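PDB 6WOP: 4-aminobutyrate transaminase from Acinetobacter baumannii, which probably transfers the amino group of 4-aminobutyrate to 2-oxoglutarate, using pyridoxal 5'-phosphate as cofactor. Local coordinates for residues His58-Pro61 and Lys62-Ala65; Ser86-Ala89 and Leu90-Ile94; Ile304-Ala307 and Ala308-Val312; Ile313-Ile316 and Glu317-Leu321. All coordinates share one frame; numbering follows the deposited sequence.

Contact 1 (His58-Pro61 and Lys62-Ala65)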
loop_
_atom_site.group_PDB
_atom_site.type_symbol
_atom_site.label_atom_id
_atom_site.label_comp_id
_atom_site.label_asym_id
_atom_site.label_seq_id
_atom_site.Cartn_x
_atom_site.Cartn_y
_atom_site.Cartn_z
ATOM N N HIS A 58 -23.881 3.140 -34.748
ATOM C CA HIS A 58 -23.550 1.741 -35.036
ATOM C C HIS A 58 -23.231 1.572 -36.521
ATOM O O HIS A 58 -24.019 1.979 -37.388
ATOM C CB HIS A 58 -24.728 0.839 -34.701
ATOM C CG HIS A 58 -25.044 0.735 -33.230
ATOM N ND1 HIS A 58 -24.451 -0.207 -32.399
ATOM C CD2 HIS A 58 -25.931 1.407 -32.467
ATOM C CE1 HIS A 58 -24.974 -0.108 -31.189
ATOM N NE2 HIS A 58 -25.876 0.862 -31.202
ATOM N N ARG A 59 -22.093 0.960 -36.826
ATOM C CA ARG A 59 -21.747 0.613 -38.210
ATOM C C ARG A 59 -21.870 1.820 -39.145
ATOM O O ARG A 59 -22.465 1.729 -40.228
ATOM C CB ARG A 59 -22.598 -0.579 -38.707
ATOM C CG ARG A 59 -22.256 -1.958 -37.976
ATOM C CD ARG A 59 -23.311 -3.050 -38.274
ATOM N NE ARG A 59 -23.472 -3.222 -39.734
ATOM C CZ ARG A 59 -24.602 -3.001 -40.399
ATOM N NH1 ARG A 59 -25.717 -2.644 -39.740
ATOM N NH2 ARG A 59 -24.604 -3.139 -41.719
ATOM N N HIS A 60 -21.288 2.960 -38.732
ATOM C CA HIS A 60 -21.221 4.088 -39.647
ATOM C C HIS A 60 -20.576 3.628 -40.951
ATOM O O HIS A 60 -19.526 2.959 -40.915
ATOM C CB HIS A 60 -20.412 5.225 -39.004
ATOM C CG HIS A 60 -20.372 6.470 -39.818
ATOM N ND1 HIS A 60 -19.608 6.575 -40.954
ATOM C CD2 HIS A 60 -20.999 7.665 -39.663
ATOM C CE1 HIS A 60 -19.765 7.785 -41.472
ATOM N NE2 HIS A 60 -20.582 8.472 -40.692
ATOM N N PRO A 61 -21.164 3.963 -42.119
ATOM C CA PRO A 61 -20.651 3.409 -43.384
ATOM C C PRO A 61 -19.185 3.677 -43.634
ATOM O O PRO A 61 -18.495 2.808 -44.192
ATOM C CB PRO A 61 -21.505 4.096 -44.439
ATOM C CG PRO A 61 -22.758 4.507 -43.733
ATOM C CD PRO A 61 -22.365 4.804 -42.320
ATOM N N LYS A 62 -18.686 4.863 -43.298
ATOM C CA LYS A 62 -17.284 5.179 -43.500
ATOM C C LYS A 62 -16.379 4.322 -42.613
ATOM O O LYS A 62 -15.268 3.965 -43.018
ATOM C CB LYS A 62 -17.028 6.667 -43.241
ATOM C CG LYS A 62 -17.745 7.518 -44.278
ATOM C CD LYS A 62 -16.846 7.942 -45.401
ATOM C CE LYS A 62 -17.476 8.989 -46.276
ATOM N NZ LYS A 62 -17.229 8.703 -47.712
ATOM N N VAL A 63 -16.751 4.243 -41.343
ATOM C CA VAL A 63 -16.014 3.416 -40.403
ATOM C C VAL A 63 -15.925 1.972 -40.905
ATOM O O VAL A 63 -14.838 1.350 -40.927
ATOM C CB VAL A 63 -16.663 3.502 -39.014
ATOM C CG1 VAL A 63 -15.884 2.591 -38.060
ATOM C CG2 VAL A 63 -16.662 4.966 -38.491
ATOM N N ILE A 64 -17.078 1.392 -41.276
ATOM C CA ILE A 64 -17.087 0.007 -41.692
ATOM C C ILE A 64 -16.262 -0.160 -42.965
ATOM O O ILE A 64 -15.509 -1.143 -43.105
ATOM C CB ILE A 64 -18.544 -0.496 -41.875
ATOM C CG1 ILE A 64 -19.259 -0.562 -40.506
ATOM C CG2 ILE A 64 -18.557 -1.883 -42.534
ATOM C CD1 ILE A 64 -18.382 -1.344 -39.425
ATOM N N ALA A 65 -16.378 0.802 -43.909
ATOM C CA ALA A 65 -15.544 0.731 -45.113
ATOM C C ALA A 65 -14.055 0.731 -44.747
ATOM O O ALA A 65 -13.265 -0.040 -45.301
ATOM C CB ALA A 65 -15.837 1.891 -46.067
#

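Contact 2 (Ser86-Ala89 and Leu90-Ile94)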
loop_
_atom_site.group_PDB
_atom_site.type_symbol
_atom_site.label_atom_id
_atom_site.label_comp_id
_atom_site.label_asym_id
_atom_site.label_seq_id
_atom_site.Cartn_x
_atom_site.Cartn_y
_atom_site.Cartn_z
ATOM N N SER A 86 -0.473 3.694 -40.070
ATOM C CA SER A 86 -1.748 4.316 -39.697
ATOM C C SER A 86 -1.751 4.773 -38.229
ATOM O O SER A 86 -2.482 5.705 -37.856
ATOM C CB SER A 86 -2.895 3.333 -39.897
ATOM O OG SER A 86 -2.560 2.100 -39.212
ATOM N N TYR A 87 -0.996 4.105 -37.394
ATOM C CA TYR A 87 -0.842 4.467 -35.970
ATOM C C TYR A 87 -0.109 5.819 -35.816
ATOM O O TYR A 87 -0.536 6.695 -35.160
ATOM C CB TYR A 87 -0.027 3.382 -35.284
ATOM C CG TYR A 87 0.259 3.510 -33.789
ATOM C CD1 TYR A 87 0.965 4.582 -33.288
ATOM C CD2 TYR A 87 -0.104 2.503 -32.892
ATOM C CE1 TYR A 87 1.261 4.701 -31.949
ATOM C CE2 TYR A 87 0.191 2.611 -31.542
ATOM C CZ TYR A 87 0.897 3.718 -31.065
ATOM O OH TYR A 87 1.198 3.845 -29.759
ATOM N N VAL A 88 0.984 5.938 -36.526
ATOM C CA VAL A 88 1.709 7.198 -36.507
ATOM C C VAL A 88 0.800 8.288 -37.003
ATOM O O VAL A 88 0.809 9.387 -36.485
ATOM C CB VAL A 88 2.981 7.075 -37.379
ATOM C CG1 VAL A 88 3.734 8.444 -37.521
ATOM C CG2 VAL A 88 3.922 5.940 -36.813
ATOM N N ALA A 89 0.099 8.024 -38.125
ATOM C CA ALA A 89 -0.745 9.068 -38.705
ATOM C C ALA A 89 -1.845 9.458 -37.717
ATOM O O ALA A 89 -2.210 10.633 -37.618
ATOM C CB ALA A 89 -1.349 8.591 -40.056
ATOM N N LEU A 90 -2.436 8.461 -37.015
ATOM C CA LEU A 90 -3.475 8.780 -36.027
ATOM C C LEU A 90 -2.908 9.638 -34.898
ATOM O O LEU A 90 -3.540 10.601 -34.471
ATOM C CB LEU A 90 -4.107 7.513 -35.439
ATOM C CG LEU A 90 -5.374 7.706 -34.582
ATOM C CD1 LEU A 90 -6.569 8.312 -35.448
ATOM C CD2 LEU A 90 -5.762 6.351 -33.927
ATOM N N ALA A 91 -1.698 9.322 -34.427
ATOM C CA ALA A 91 -1.069 10.179 -33.413
ATOM C C ALA A 91 -0.924 11.609 -33.933
ATOM O O ALA A 91 -1.281 12.569 -33.237
ATOM C CB ALA A 91 0.290 9.578 -33.019
ATOM N N GLU A 92 -0.498 11.755 -35.213
ATOM C CA GLU A 92 -0.326 13.097 -35.779
ATOM C C GLU A 92 -1.645 13.853 -35.794
ATOM O O GLU A 92 -1.708 15.050 -35.470
ATOM C CB GLU A 92 0.242 12.988 -37.212
ATOM C CG GLU A 92 1.664 12.509 -37.271
ATOM C CD GLU A 92 2.117 12.179 -38.690
ATOM O OE1 GLU A 92 1.268 11.768 -39.529
ATOM O OE2 GLU A 92 3.328 12.310 -38.955
ATOM N N ARG A 93 -2.726 13.158 -36.182
ATOM C CA ARG A 93 -4.026 13.808 -36.273
ATOM C C ARG A 93 -4.563 14.227 -34.896
ATOM O O ARG A 93 -5.191 15.280 -34.760
ATOM C CB ARG A 93 -4.994 12.855 -36.987
ATOM C CG ARG A 93 -4.603 12.699 -38.485
ATOM C CD ARG A 93 -5.705 11.894 -39.234
ATOM N NE ARG A 93 -6.863 12.706 -39.606
ATOM C CZ ARG A 93 -8.051 12.200 -39.947
ATOM N NH1 ARG A 93 -8.245 10.858 -39.964
ATOM N NH2 ARG A 93 -9.016 13.013 -40.331
ATOM N N ILE A 94 -4.368 13.406 -33.881
ATOM C CA ILE A 94 -4.789 13.790 -32.529
ATOM C C ILE A 94 -3.902 14.885 -31.988
ATOM O O ILE A 94 -4.386 15.822 -31.336
ATOM C CB ILE A 94 -4.767 12.533 -31.615
ATOM C CG1 ILE A 94 -5.808 11.486 -32.070
ATOM C CG2 ILE A 94 -4.997 12.882 -30.124
ATOM C CD1 ILE A 94 -7.204 11.867 -31.694
#

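Contact 3 (Ile304-Ala307 and Ala308-Val312)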
loop_
_atom_site.group_PDB
_atom_site.type_symbol
_atom_site.label_atom_id
_atom_site.label_comp_id
_atom_site.label_asym_id
_atom_site.label_seq_id
_atom_site.Cartn_x
_atom_site.Cartn_y
_atom_site.Cartn_z
ATOM N N ILE A 304 -7.143 -2.558 -36.853
ATOM C CA ILE A 304 -8.588 -2.472 -37.133
ATOM C C ILE A 304 -9.170 -1.202 -36.523
ATOM O O ILE A 304 -9.849 -0.414 -37.189
ATOM C CB ILE A 304 -9.283 -3.729 -36.560
ATOM C CG1 ILE A 304 -8.746 -4.987 -37.235
ATOM C CG2 ILE A 304 -10.841 -3.691 -36.581
ATOM C CD1 ILE A 304 -9.056 -5.012 -38.676
ATOM N N ALA A 305 -8.923 -0.998 -35.223
ATOM C CA ALA A 305 -9.483 0.144 -34.511
ATOM C C ALA A 305 -8.835 1.442 -34.927
ATOM O O ALA A 305 -9.481 2.494 -34.862
ATOM C CB ALA A 305 -9.336 -0.038 -32.987
ATOM N N VAL A 306 -7.563 1.405 -35.318
ATOM C CA VAL A 306 -6.901 2.603 -35.811
ATOM C C VAL A 306 -7.553 3.031 -37.137
ATOM O O VAL A 306 -7.829 4.210 -37.378
ATOM C CB VAL A 306 -5.406 2.320 -35.972
ATOM C CG1 VAL A 306 -4.760 3.378 -36.883
ATOM C CG2 VAL A 306 -4.702 2.295 -34.555
ATOM N N ALA A 307 -7.875 2.066 -37.982
ATOM C CA ALA A 307 -8.542 2.438 -39.235
ATOM C C ALA A 307 -9.888 3.060 -38.947
ATOM O O ALA A 307 -10.309 4.020 -39.627
ATOM C CB ALA A 307 -8.706 1.205 -40.149
ATOM N N ALA A 308 -10.590 2.498 -37.979
ATOM C CA ALA A 308 -11.919 2.979 -37.618
ATOM C C ALA A 308 -11.820 4.387 -37.064
ATOM O O ALA A 308 -12.620 5.252 -37.432
ATOM C CB ALA A 308 -12.585 2.054 -36.578
ATOM N N ALA A 309 -10.814 4.642 -36.236
ATOM C CA ALA A 309 -10.673 5.955 -35.591
ATOM C C ALA A 309 -10.339 7.020 -36.626
ATOM O O ALA A 309 -10.739 8.184 -36.479
ATOM C CB ALA A 309 -9.586 5.886 -34.475
ATOM N N HIS A 310 -9.537 6.684 -37.639
ATOM C CA HIS A 310 -9.313 7.676 -38.695
ATOM C C HIS A 310 -10.639 8.066 -39.337
ATOM O O HIS A 310 -10.831 9.224 -39.719
ATOM C CB HIS A 310 -8.372 7.140 -39.793
ATOM C CG HIS A 310 -6.925 7.265 -39.456
ATOM N ND1 HIS A 310 -6.244 8.467 -39.493
ATOM C CD2 HIS A 310 -6.021 6.325 -39.085
ATOM C CE1 HIS A 310 -4.978 8.267 -39.150
ATOM N NE2 HIS A 310 -4.814 6.972 -38.909
ATOM N N ALA A 311 -11.530 7.079 -39.530
ATOM C CA ALA A 311 -12.778 7.392 -40.203
ATOM C C ALA A 311 -13.727 8.106 -39.254
ATOM O O ALA A 311 -14.574 8.895 -39.704
ATOM C CB ALA A 311 -13.440 6.134 -40.765
ATOM N N VAL A 312 -13.593 7.867 -37.949
ATOM C CA VAL A 312 -14.405 8.630 -36.986
ATOM C C VAL A 312 -14.066 10.121 -37.062
ATOM O O VAL A 312 -14.946 11.001 -37.103
ATOM C CB VAL A 312 -14.165 8.104 -35.555
ATOM C CG1 VAL A 312 -14.676 9.156 -34.518
ATOM C CG2 VAL A 312 -14.820 6.738 -35.354
#

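Contact 4 (Ile313-Ile316 and Glu317-Leu321)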
loop_
_atom_site.group_PDB
_atom_site.type_symbol
_atom_site.label_atom_id
_atom_site.label_comp_id
_atom_site.label_asym_id
_atom_site.label_seq_id
_atom_site.Cartn_x
_atom_site.Cartn_y
_atom_site.Cartn_z
ATOM N N ILE A 313 -12.771 10.441 -37.039
ATOM C CA ILE A 313 -12.393 11.834 -37.145
ATOM C C ILE A 313 -12.877 12.402 -38.461
ATOM O O ILE A 313 -13.353 13.545 -38.517
ATOM C CB ILE A 313 -10.873 11.967 -36.998
ATOM C CG1 ILE A 313 -10.489 11.481 -35.597
ATOM C CG2 ILE A 313 -10.369 13.418 -37.356
ATOM C CD1 ILE A 313 -9.007 11.444 -35.410
ATOM N N ASP A 314 -12.689 11.655 -39.550
ATOM C CA ASP A 314 -13.192 12.122 -40.850
ATOM C C ASP A 314 -14.666 12.456 -40.756
ATOM O O ASP A 314 -15.135 13.483 -41.265
ATOM C CB ASP A 314 -13.022 10.994 -41.881
ATOM C CG ASP A 314 -11.608 10.833 -42.368
ATOM O OD1 ASP A 314 -10.770 11.678 -42.022
ATOM O OD2 ASP A 314 -11.348 9.855 -43.155
ATOM N N ALA A 315 -15.434 11.556 -40.139
ATOM C CA ALA A 315 -16.887 11.729 -40.158
ATOM C C ALA A 315 -17.274 12.915 -39.291
ATOM O O ALA A 315 -18.130 13.724 -39.677
ATOM C CB ALA A 315 -17.595 10.460 -39.653
ATOM N N ILE A 316 -16.652 13.045 -38.112
ATOM C CA ILE A 316 -16.979 14.167 -37.232
ATOM C C ILE A 316 -16.802 15.485 -37.966
ATOM O O ILE A 316 -17.636 16.399 -37.871
ATOM C CB ILE A 316 -16.113 14.103 -35.957
ATOM C CG1 ILE A 316 -16.608 12.952 -35.041
ATOM C CG2 ILE A 316 -16.075 15.469 -35.222
ATOM C CD1 ILE A 316 -15.560 12.646 -33.895
ATOM N N GLU A 317 -15.717 15.610 -38.733
ATOM C CA GLU A 317 -15.438 16.896 -39.372
ATOM C C GLU A 317 -16.183 17.052 -40.688
ATOM O O GLU A 317 -16.653 18.154 -41.014
ATOM C CB GLU A 317 -13.940 17.040 -39.564
ATOM C CG GLU A 317 -13.251 16.968 -38.148
ATOM C CD GLU A 317 -11.749 17.231 -38.164
ATOM O OE1 GLU A 317 -11.145 17.128 -39.262
ATOM O OE2 GLU A 317 -11.160 17.550 -37.085
ATOM N N GLU A 318 -16.343 15.952 -41.423
ATOM C CA GLU A 318 -17.057 16.013 -42.696
ATOM C C GLU A 318 -18.552 16.181 -42.485
ATOM O O GLU A 318 -19.222 16.838 -43.283
ATOM C CB GLU A 318 -16.774 14.753 -43.530
ATOM C CG GLU A 318 -17.649 14.612 -44.775
ATOM C CD GLU A 318 -17.415 15.688 -45.805
ATOM O OE1 GLU A 318 -18.321 15.918 -46.644
ATOM O OE2 GLU A 318 -16.331 16.309 -45.789
ATOM N N GLU A 319 -19.102 15.579 -41.439
ATOM C CA GLU A 319 -20.532 15.608 -41.177
ATOM C C GLU A 319 -20.900 16.649 -40.138
ATOM O O GLU A 319 -22.062 16.720 -39.743
ATOM C CB GLU A 319 -20.990 14.197 -40.754
ATOM C CG GLU A 319 -20.619 13.224 -41.901
ATOM C CD GLU A 319 -20.936 11.742 -41.631
ATOM O OE1 GLU A 319 -21.683 11.456 -40.685
ATOM O OE2 GLU A 319 -20.476 10.893 -42.428
ATOM N N ASN A 320 -19.934 17.465 -39.692
ATOM C CA ASN A 320 -20.214 18.561 -38.763
ATOM C C ASN A 320 -20.919 18.050 -37.514
ATOM O O ASN A 320 -21.951 18.583 -37.091
ATOM C CB ASN A 320 -21.078 19.647 -39.429
ATOM C CG ASN A 320 -20.415 20.272 -40.605
ATOM O OD1 ASN A 320 -19.285 20.734 -40.515
ATOM N ND2 ASN A 320 -21.120 20.311 -41.728
ATOM N N LEU A 321 -20.375 16.997 -36.931
ATOM C CA LEU A 321 -21.040 16.390 -35.796
ATOM C C LEU A 321 -20.876 17.173 -34.491
ATOM O O LEU A 321 -21.728 17.009 -33.609
ATOM C CB LEU A 321 -20.552 14.949 -35.585
ATOM C CG LEU A 321 -20.927 13.988 -36.711
ATOM C CD1 LEU A 321 -20.514 12.545 -36.327
ATOM C CD2 LEU A 321 -22.402 14.046 -37.157
#

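Contact 1 (His58-Pro61 and Lys62-Ala65)
His-60 and Lys-62 meet where the loop His-58-Pro-61 turns into helix 61-71: the carbonyl of His-60 takes the N-H of Ile-64 (O to N 2.9 Å), and Pro-61 O takes that of Ala-65. His-60 is the N-cap. With its CG anti to the backbone N (chi1 -176°), the imidazole reaches forward beside the first turn, where ND1 accepts from Lys-62 N at 3.0 Å, a bent bond whose donor sits 22° out of the ring plane. The side chain of Lys-62 runs alongside the ring, its CB 3.4 Å from His-60 CE1, while CD of Pro-61 lies over one ring face, toward the rim. The other ring nitrogen, NE2, is bonded to Glu-319, so both nitrogens hold the imidazole's rotation. CG1 of Ile-64 rests 3.6 Å from Arg-59 CA and 3.8 Å from Arg-59 CB, the two side chains meeting at a slant. The guanidinium of Arg-59 leads elsewhere, to Glu-32 and to Leu-71 O of the second subunit. A histidine N-cap followed by proline in the first turn thus starts a helix beside the subunit interface of this class-III aminotransferase.

Contact 2 (Ser86-Ala89 and Leu90-Ile94)
Val-88 with Glu-92 and Ala-89 with Arg-93 are joined by i to i+4 backbone bonds of helix 85-97, the last two of four successive ones that tie Ser-86-Ala-89 to Leu-90-Ile-94, from Leu-90 N to Ser-86 O (2.9 Å) through to Arg-93 N and Ala-89 O (3.0 Å). The side chains that fold back over this turn are Glu-92 and Arg-93. In Glu-92, CG stands anti to the carbonyl carbon (chi1 -69°), which lays the extended chain back along the helix: CG comes within 3.3 Å of Val-88 O, and OE1 lies 3.5 Å from Ala-89 CA. OE2 is 4.1 Å from CG1 of Val-88, the two side chains running obliquely to each other. The carboxylate passes the methyls of Ala-89 and Val-88, and its charge is met by Arg-11 of the second subunit, which also packs on both residues. Arg-93 begins in the same way, its CG 3.3 Å from Ala-89 O, then bends at chi3 (80°) so that the guanidinium turns toward helix 303-318, where Asp-314 and the carbonyl of His-310 receive it. Elsewhere on the helix Tyr-87 bonds Phe-108 N through its hydroxyl and has its ring edge-to-face with that of Phe-108, while Ala-91 packs on strand 104-109. The result is an alpha-helix held between strand 104-109, helix 303-318 and the second subunit, consistent with the large domain of a fold-type I PLP-dependent enzyme.

Contact 3 (Ile304-Ala307 and Ala308-Val312)
Val-306 and His-310 are brought side by side by their first torsions: CG1 of Val-306 is anti to its own N (chi1 162°), and CG of His-310 is anti to the carbonyl carbon (chi1 -83°), so both groups point the same way from one flank of the helix. This is an i to i+4 pair on alpha-helix 303-318 of this class-III aminotransferase, a family of the fold-type I PLP-dependent enzymes. CG1 of Val-306 lies 3.9 Å from His-310 CD2, a van der Waals touch at the CD2-NE2 side of the imidazole. The backbone N of His-310 bonds the Val-306 carbonyl (N to O 3.0 Å). NE2 donates onward to the carbonyl of Ser-86 on helix 85-97, so the ring of this residue joins the two helices. The rest of the turn is nearly all alanine. Ala-308 packs against Val-63 and Val-67 of helix 61-71, and Ala-309 against Leu-90, methyls at which helices 61-71 and 85-97 pack. Ile-304 reaches Phe-275 of the second subunit. The backbone bonds are uneven: Ala-309 N meets Ala-305 O at 2.9 Å, whereas Ala-311 N stands 3.3 Å from Ala-307 O. Closest of the ring atoms to the turn before it, CD2 of His-310 is 3.3 Å from Val-306 O.

Contact 4 (Ile313-Ile316 and Glu317-Leu321)
Ile-316 and Leu-321 form the tight side of this helix end, a Schellman-type C-cap that closes alpha-helix 303-318 at Glu-319 and Asn-320 before helix 321-342 begins. Their side chains cross at about a right angle, CD1 of Leu-321 lying 4.1 Å from Ile-316 CG1 and 4.0 Å from Ile-316 CA. Asn-320, with positive phi (55°), turns the chain, and Leu-321 N makes the 6→1 bond of the motif to Ile-316 O at 3.0 Å, in the carbonyl plane on a lone pair. Ile-316 packs further on Ala-247 and Leu-252, and Leu-321 on Thr-398. The loose, solvent side carries the exposed acids Asp-314, Glu-317 and Glu-318. Glu-317 lies alongside Ile-313, its CD 4.1 Å from Ile-313 CG2, and its carboxylate pairs with Arg-97 of helix 85-97, which probably offsets some of the negative charge near the helix C-terminus. Glu-319 lies between the two regimes: its extended chain folds back past Ala-315 O toward His-60. The backbone bond at this point is short, Glu-319 N to Ala-315 O being 2.7 Å, and OE2 of Glu-319 stands 4.0 Å from Ala-315 CB.

Contacts 3 and 4 are successive parts of helix 303-318; contact 1 is the start of helix 61-71 and the loop before it, contact 2 lies on helix 85-97, and both helices pack on helix 303-318. Contact 3 is the buried one: small alanines touch contact 1 (Val-63 CG1 to Ala-308 CB 3.7 Å), and His-310 ties it to contact 2. The other three are only partly buried. Toward the surface the chemistry turns polar: a salt bridge joins contacts 2 and 4, and a probable hydrogen bond joins contacts 1 and 4. Contacts 1 and 2 do not touch, their nearest atoms about 10 Å apart. Contacts 1, 2 and 3 meet the second subunit; contact 4 does not.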